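Long-range contact in diguanylate cyclase (Xanthomonas campestris pv. campestris, PDB 5H5O), which binds cyclic GMP through its cyclic nucleotide-binding domain and probably makes cyclic di-GMP from two GTP molecules through its GGDEF domain: residues Gly18-Ile23 with Arg89-Ala94. Numbering follows the deposited sequence.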
loop_
_atom_site.group_PDB
_atom_site.type_symbol
_atom_site.label_atom_id
_atom_site.label_comp_id
_atom_site.label_asym_id
_atom_site.label_seq_id
_atom_site.Cartn_x
_atom_site.Cartn_y
_atom_site.Cartn_z
ATOM N N GLY A 18 14.232 12.146 -9.550
ATOM C CA GLY A 18 15.252 11.479 -8.759
ATOM C C GLY A 18 16.643 11.708 -9.315
ATOM O O GLY A 18 16.949 12.791 -9.821
ATOM N N ARG A 19 17.492 10.690 -9.212
ATOM C CA ARG A 19 18.801 10.739 -9.843
ATOM C C ARG A 19 19.285 9.344 -10.204
ATOM O O ARG A 19 18.657 8.347 -9.861
ATOM C CB ARG A 19 19.810 11.431 -8.941
ATOM C CG ARG A 19 19.866 10.860 -7.551
ATOM C CD ARG A 19 21.224 11.097 -6.989
ATOM N NE ARG A 19 22.231 10.648 -7.946
ATOM C CZ ARG A 19 23.467 11.127 -8.018
ATOM N NH1 ARG A 19 23.863 12.078 -7.179
ATOM N NH2 ARG A 19 24.304 10.647 -8.926
HETATM N N MSE A 20 20.405 9.274 -10.905
HETATM C CA MSE A 20 20.911 7.986 -11.380
HETATM C C MSE A 20 22.047 7.535 -10.492
HETATM O O MSE A 20 22.772 8.349 -9.914
HETATM C CB MSE A 20 21.392 8.080 -12.839
HETATM C CG MSE A 20 20.345 8.632 -13.806
HETATM SE SE MSE A 20 18.654 7.654 -13.726
HETATM C CE MSE A 20 19.339 5.921 -14.242
ATOM N N ARG A 21 22.220 6.229 -10.415
ATOM C CA ARG A 21 23.199 5.649 -9.519
ATOM C C ARG A 21 23.782 4.424 -10.207
ATOM O O ARG A 21 23.048 3.548 -10.671
ATOM C CB ARG A 21 22.514 5.273 -8.197
ATOM C CG ARG A 21 23.403 5.306 -6.967
ATOM C CD ARG A 21 24.034 6.675 -6.738
ATOM N NE ARG A 21 23.271 7.568 -5.863
ATOM C CZ ARG A 21 23.758 8.714 -5.382
ATOM N NH1 ARG A 21 24.996 9.085 -5.687
ATOM N NH2 ARG A 21 23.028 9.493 -4.597
ATOM N N GLU A 22 25.103 4.374 -10.298
ATOM C CA GLU A 22 25.765 3.205 -10.856
ATOM C C GLU A 22 26.208 2.331 -9.719
ATOM O O GLU A 22 26.615 2.824 -8.672
ATOM C CB GLU A 22 26.976 3.616 -11.696
ATOM C CG GLU A 22 26.595 4.276 -13.003
ATOM C CD GLU A 22 27.770 4.921 -13.702
ATOM O OE1 GLU A 22 28.924 4.567 -13.380
ATOM O OE2 GLU A 22 27.531 5.789 -14.571
ATOM N N ILE A 23 26.108 1.027 -9.897
ATOM C CA ILE A 23 26.578 0.149 -8.856
ATOM C C ILE A 23 27.270 -1.063 -9.459
ATOM O O ILE A 23 26.752 -1.709 -10.372
ATOM C CB ILE A 23 25.458 -0.191 -7.820
ATOM C CG1 ILE A 23 25.992 -1.141 -6.751
ATOM C CG2 ILE A 23 24.181 -0.716 -8.489
ATOM C CD1 ILE A 23 24.895 -1.772 -5.917
ATOM N N ARG A 89 22.522 -0.193 -13.171
ATOM C CA ARG A 89 22.222 1.227 -13.049
ATOM C C ARG A 89 20.812 1.346 -12.515
ATOM O O ARG A 89 19.930 0.570 -12.894
ATOM C CB ARG A 89 22.332 1.944 -14.394
ATOM C CG ARG A 89 23.733 2.086 -14.939
ATOM C CD ARG A 89 23.664 2.681 -16.326
ATOM N NE ARG A 89 24.891 3.370 -16.683
ATOM C CZ ARG A 89 25.130 3.883 -17.883
ATOM N NH1 ARG A 89 24.215 3.776 -18.836
ATOM N NH2 ARG A 89 26.284 4.492 -18.126
ATOM N N LEU A 90 20.611 2.332 -11.643
ATOM C CA LEU A 90 19.368 2.488 -10.908
ATOM C C LEU A 90 18.886 3.918 -10.962
ATOM O O LEU A 90 19.692 4.851 -11.013
ATOM C CB LEU A 90 19.586 2.128 -9.440
ATOM C CG LEU A 90 20.233 0.794 -9.065
ATOM C CD1 LEU A 90 20.380 0.682 -7.562
ATOM C CD2 LEU A 90 19.410 -0.360 -9.573
ATOM N N ILE A 91 17.568 4.091 -10.940
ATOM C CA ILE A 91 16.998 5.376 -10.537
ATOM C C ILE A 91 16.883 5.372 -9.016
ATOM O O ILE A 91 16.307 4.454 -8.424
ATOM C CB ILE A 91 15.601 5.603 -11.128
ATOM C CG1 ILE A 91 15.679 5.698 -12.658
ATOM C CG2 ILE A 91 14.947 6.869 -10.515
ATOM C CD1 ILE A 91 14.365 5.340 -13.324
ATOM N N GLU A 92 17.461 6.384 -8.384
ATOM C CA GLU A 92 17.344 6.554 -6.944
ATOM C C GLU A 92 16.403 7.720 -6.640
ATOM O O GLU A 92 16.643 8.850 -7.061
ATOM C CB GLU A 92 18.717 6.790 -6.341
ATOM C CG GLU A 92 18.743 7.064 -4.848
ATOM C CD GLU A 92 20.158 7.313 -4.348
ATOM O OE1 GLU A 92 21.003 6.401 -4.442
ATOM O OE2 GLU A 92 20.425 8.429 -3.870
ATOM N N LEU A 93 15.330 7.432 -5.906
ATOM C CA LEU A 93 14.311 8.426 -5.594
ATOM C C LEU A 93 14.251 8.675 -4.082
ATOM O O LEU A 93 13.865 7.798 -3.315
ATOM C CB LEU A 93 12.971 7.923 -6.114
ATOM C CG LEU A 93 11.807 8.814 -6.560
ATOM C CD1 LEU A 93 10.862 9.024 -5.442
ATOM C CD2 LEU A 93 12.216 10.147 -7.210
ATOM N N ALA A 94 14.650 9.872 -3.666
ATOM C CA ALA A 94 14.704 10.219 -2.253
ATOM C C ALA A 94 13.360 10.711 -1.731
ATOM O O ALA A 94 12.474 11.097 -2.497
ATOM C CB ALA A 94 15.799 11.273 -1.997
#
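Arg21 and Glu92, diagonal neighbours on adjacent antiparallel strands, form a bidentate salt bridge: Arg21 NE meets Glu92 OE1 at 2.9 Å and Arg21 NH2 meets Glu92 OE2 at 2.9 Å. The NE/NH2 edge faces the carboxylate, with OE2 in the guanidinium plane and OE1 somewhat tilted from it; both oxygens are met from above the carboxylate plane, the two planes lying 37° apart. Bends at chi2 (58°) and chi3 (92°) turn the arginine across the extended glutamate. Arg19 NE sits over the centre of the Arg21 guanidinium, and Arg21 NH1 over that of Arg19, whose NE and NH2 both donate to Met20 O (2.9 Å from Arg19 NH2). The nearby Glu92 carboxylate probably offsets the closeness of two like charges.

Beneath these side chains, Arg19 with Glu92 and Arg21 with Leu90 are hydrogen-bonded pairs; the straightest backbone bond runs from Glu92 N to Arg19 O (2.7 Å). On the other face, selenomethionine Met20 folds back to set SE 3.7 Å from Ile91 CG1, and Glu22 lies alongside Arg89 in a long salt bridge. On the Arg21 side, Leu90 CD1 reaches Ile23 CG2 at 4.2 Å, and both residues also pack on Leu29 of strand 28-30. Leu93's side chain stays about 12 Å from bound cyclic GMP. Strand 88-93 continues the sheet onto strand 39-44, leaving 19-23 an outermost strand within this chain, part of the cupin-type beta-roll characteristic of cyclic nucleotide-binding domains.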